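Local coordinates for protein putative (Helicobacter pylori J99, PDB 4R7K) that is of unknown function but belongs to the SRPBCC superfamily, whose helix-grip fold commonly encloses a hydrophobic ligand pocket, at residues A30-K35 / I118-W123. Numbering follows the deposited sequence.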
loop_
_atom_site.group_PDB
_atom_site.type_symbol
_atom_site.label_atom_id
_atom_site.label_comp_id
_atom_site.label_asym_id
_atom_site.label_seq_id
_atom_site.Cartn_x
_atom_site.Cartn_y
_atom_site.Cartn_z
ATOM N N ALA A 30 16.670 4.369 21.932
ATOM C CA ALA A 30 15.802 5.262 21.173
ATOM C C ALA A 30 16.570 6.399 20.549
ATOM O O ALA A 30 17.644 6.777 21.015
ATOM C CB ALA A 30 14.705 5.842 22.063
ATOM N N ILE A 31 15.969 6.963 19.501
ATOM C CA ILE A 31 16.526 8.073 18.758
ATOM C C ILE A 31 16.592 9.351 19.575
ATOM O O ILE A 31 15.664 9.653 20.324
ATOM C CB ILE A 31 15.697 8.308 17.486
ATOM C CG1 ILE A 31 16.061 7.190 16.509
ATOM C CG2 ILE A 31 16.047 9.673 16.867
ATOM C CD1 ILE A 31 15.181 7.050 15.308
ATOM N N ARG A 32 17.710 10.073 19.460
ATOM C CA ARG A 32 17.875 11.369 20.158
ATOM C C ARG A 32 17.419 12.471 19.189
ATOM O O ARG A 32 18.039 12.674 18.158
ATOM C CB ARG A 32 19.315 11.604 20.564
ATOM C CG ARG A 32 19.918 10.507 21.420
ATOM C CD ARG A 32 21.329 10.861 21.898
ATOM N NE ARG A 32 21.831 9.823 22.803
ATOM C CZ ARG A 32 22.903 9.057 22.608
ATOM N NH1 ARG A 32 23.719 9.240 21.559
ATOM N NH2 ARG A 32 23.210 8.141 23.529
ATOM N N TRP A 33 16.327 13.168 19.510
ATOM C CA TRP A 33 15.788 14.213 18.613
ATOM C C TRP A 33 16.165 15.633 19.001
ATOM O O TRP A 33 16.033 16.006 20.161
ATOM C CB TRP A 33 14.238 14.189 18.607
ATOM C CG TRP A 33 13.651 12.915 18.132
ATOM C CD1 TRP A 33 13.307 11.877 18.899
ATOM C CD2 TRP A 33 13.343 12.531 16.764
ATOM N NE1 TRP A 33 12.811 10.849 18.124
ATOM C CE2 TRP A 33 12.858 11.220 16.806
ATOM C CE3 TRP A 33 13.490 13.145 15.529
ATOM C CZ2 TRP A 33 12.471 10.537 15.671
ATOM C CZ3 TRP A 33 13.093 12.482 14.405
ATOM C CH2 TRP A 33 12.605 11.185 14.474
ATOM N N PRO A 34 16.584 16.451 18.028
ATOM C CA PRO A 34 16.737 17.845 18.370
ATOM C C PRO A 34 15.340 18.363 18.753
ATOM O O PRO A 34 14.333 17.840 18.266
ATOM C CB PRO A 34 17.285 18.481 17.083
ATOM C CG PRO A 34 17.843 17.347 16.295
ATOM C CD PRO A 34 17.012 16.158 16.644
ATOM N N LYS A 35 15.293 19.375 19.623
ATOM C CA LYS A 35 14.050 19.921 20.152
ATOM C C LYS A 35 13.013 20.223 19.069
ATOM O O LYS A 35 11.837 19.889 19.196
ATOM C CB LYS A 35 14.338 21.210 20.906
ATOM C CG LYS A 35 13.124 21.803 21.585
ATOM C CD LYS A 35 13.414 23.197 22.066
ATOM C CE LYS A 35 12.217 23.769 22.777
ATOM N NZ LYS A 35 12.553 25.141 23.220
ATOM N N ILE A 118 26.133 -0.411 17.838
ATOM C CA ILE A 118 25.045 0.513 17.593
ATOM C C ILE A 118 25.485 1.696 16.742
ATOM O O ILE A 118 26.585 2.270 16.920
ATOM C CB ILE A 118 24.413 0.993 18.915
ATOM C CG1 ILE A 118 23.309 2.003 18.613
ATOM C CG2 ILE A 118 25.483 1.548 19.831
ATOM C CD1 ILE A 118 22.429 2.410 19.787
ATOM N N LEU A 119 24.633 2.016 15.771
ATOM C CA LEU A 119 24.815 3.148 14.913
ATOM C C LEU A 119 23.652 4.089 15.115
ATOM O O LEU A 119 22.495 3.680 15.085
ATOM C CB LEU A 119 24.810 2.745 13.424
ATOM C CG LEU A 119 24.708 3.927 12.439
ATOM C CD1 LEU A 119 25.955 4.771 12.527
ATOM C CD2 LEU A 119 24.503 3.472 10.989
ATOM N N ARG A 120 23.966 5.358 15.270
ATOM C CA ARG A 120 22.994 6.430 15.242
ATOM C C ARG A 120 23.369 7.355 14.096
ATOM O O ARG A 120 24.482 7.912 14.045
ATOM C CB ARG A 120 22.985 7.178 16.553
ATOM C CG ARG A 120 22.410 6.348 17.696
ATOM C CD ARG A 120 22.736 7.021 19.036
ATOM N NE ARG A 120 22.190 6.295 20.178
ATOM C CZ ARG A 120 20.945 6.427 20.607
ATOM N NH1 ARG A 120 20.097 7.207 19.962
ATOM N NH2 ARG A 120 20.537 5.747 21.649
ATOM N N LEU A 121 22.442 7.537 13.176
ATOM C CA LEU A 121 22.701 8.343 11.999
ATOM C C LEU A 121 21.453 9.146 11.670
ATOM O O LEU A 121 20.353 8.628 11.734
ATOM C CB LEU A 121 23.034 7.435 10.808
ATOM C CG LEU A 121 23.091 8.097 9.415
ATOM C CD1 LEU A 121 24.326 8.967 9.349
ATOM C CD2 LEU A 121 23.187 7.009 8.353
ATOM N N ALA A 122 21.614 10.438 11.412
ATOM C CA ALA A 122 20.465 11.243 11.024
ATOM C C ALA A 122 20.870 12.377 10.108
ATOM O O ALA A 122 21.989 12.893 10.209
ATOM C CB ALA A 122 19.747 11.798 12.254
ATOM N N TRP A 123 19.967 12.741 9.202
ATOM C CA TRP A 123 20.149 13.896 8.345
ATOM C C TRP A 123 18.909 14.772 8.303
ATOM O O TRP A 123 17.746 14.283 8.448
ATOM C CB TRP A 123 20.520 13.501 6.931
ATOM C CG TRP A 123 19.515 12.660 6.178
ATOM C CD1 TRP A 123 18.391 13.098 5.543
ATOM C CD2 TRP A 123 19.609 11.263 5.908
ATOM N NE1 TRP A 123 17.758 12.060 4.945
ATOM C CE2 TRP A 123 18.499 10.917 5.129
ATOM C CE3 TRP A 123 20.532 10.268 6.260
ATOM C CZ2 TRP A 123 18.238 9.598 4.733
ATOM C CZ3 TRP A 123 20.289 8.963 5.849
ATOM C CH2 TRP A 123 19.164 8.644 5.077
HETATM O O HOH W 1 19.877 9.129 17.863
#
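R120 reaches out from strand 118-126 and closes the end of its guanidinium on the backbone of A30, which lies in the loop crossing the sheet. Its NH1 gives a good hydrogen bond to A30 O at 2.7 Å, and NH2 adds a weak one, 3.1 Å from A30 O. The acceptor sits at the edge of the guanidinium, 8° out of its plane, although NH1 is tilted 34° from the carbonyl plane. Arginine suits this place because its long chain, extended from CG to NE, spans the gap and offers two N-H groups to one buried carbonyl. R120 NH1 also donates to a water 2.9 Å away that accepts a second bond from R32 N and so links the loop backbone to the arginine side chain. In this SRPBCC-family protein the strand is part of an antiparallel sheet: L119, L121 and W123 point to one face, where W123 packs among W70, F96, H139 and W141, and R120 and A122 to the other, where the loop lies. Over one face of R120 lies the guanidinium of R32, centres 3.9 Å apart and planes at 17°, the two side chains crossing at about a right angle. Stacking brings like charges close, R32 NH1 being 3.6 Å from R120 NE. Arginine suits position 32 because its flat group can stack while NH1 salt-bridges E113, which probably offsets the repulsion, and NE bonds to T26 OG1 of the second subunit.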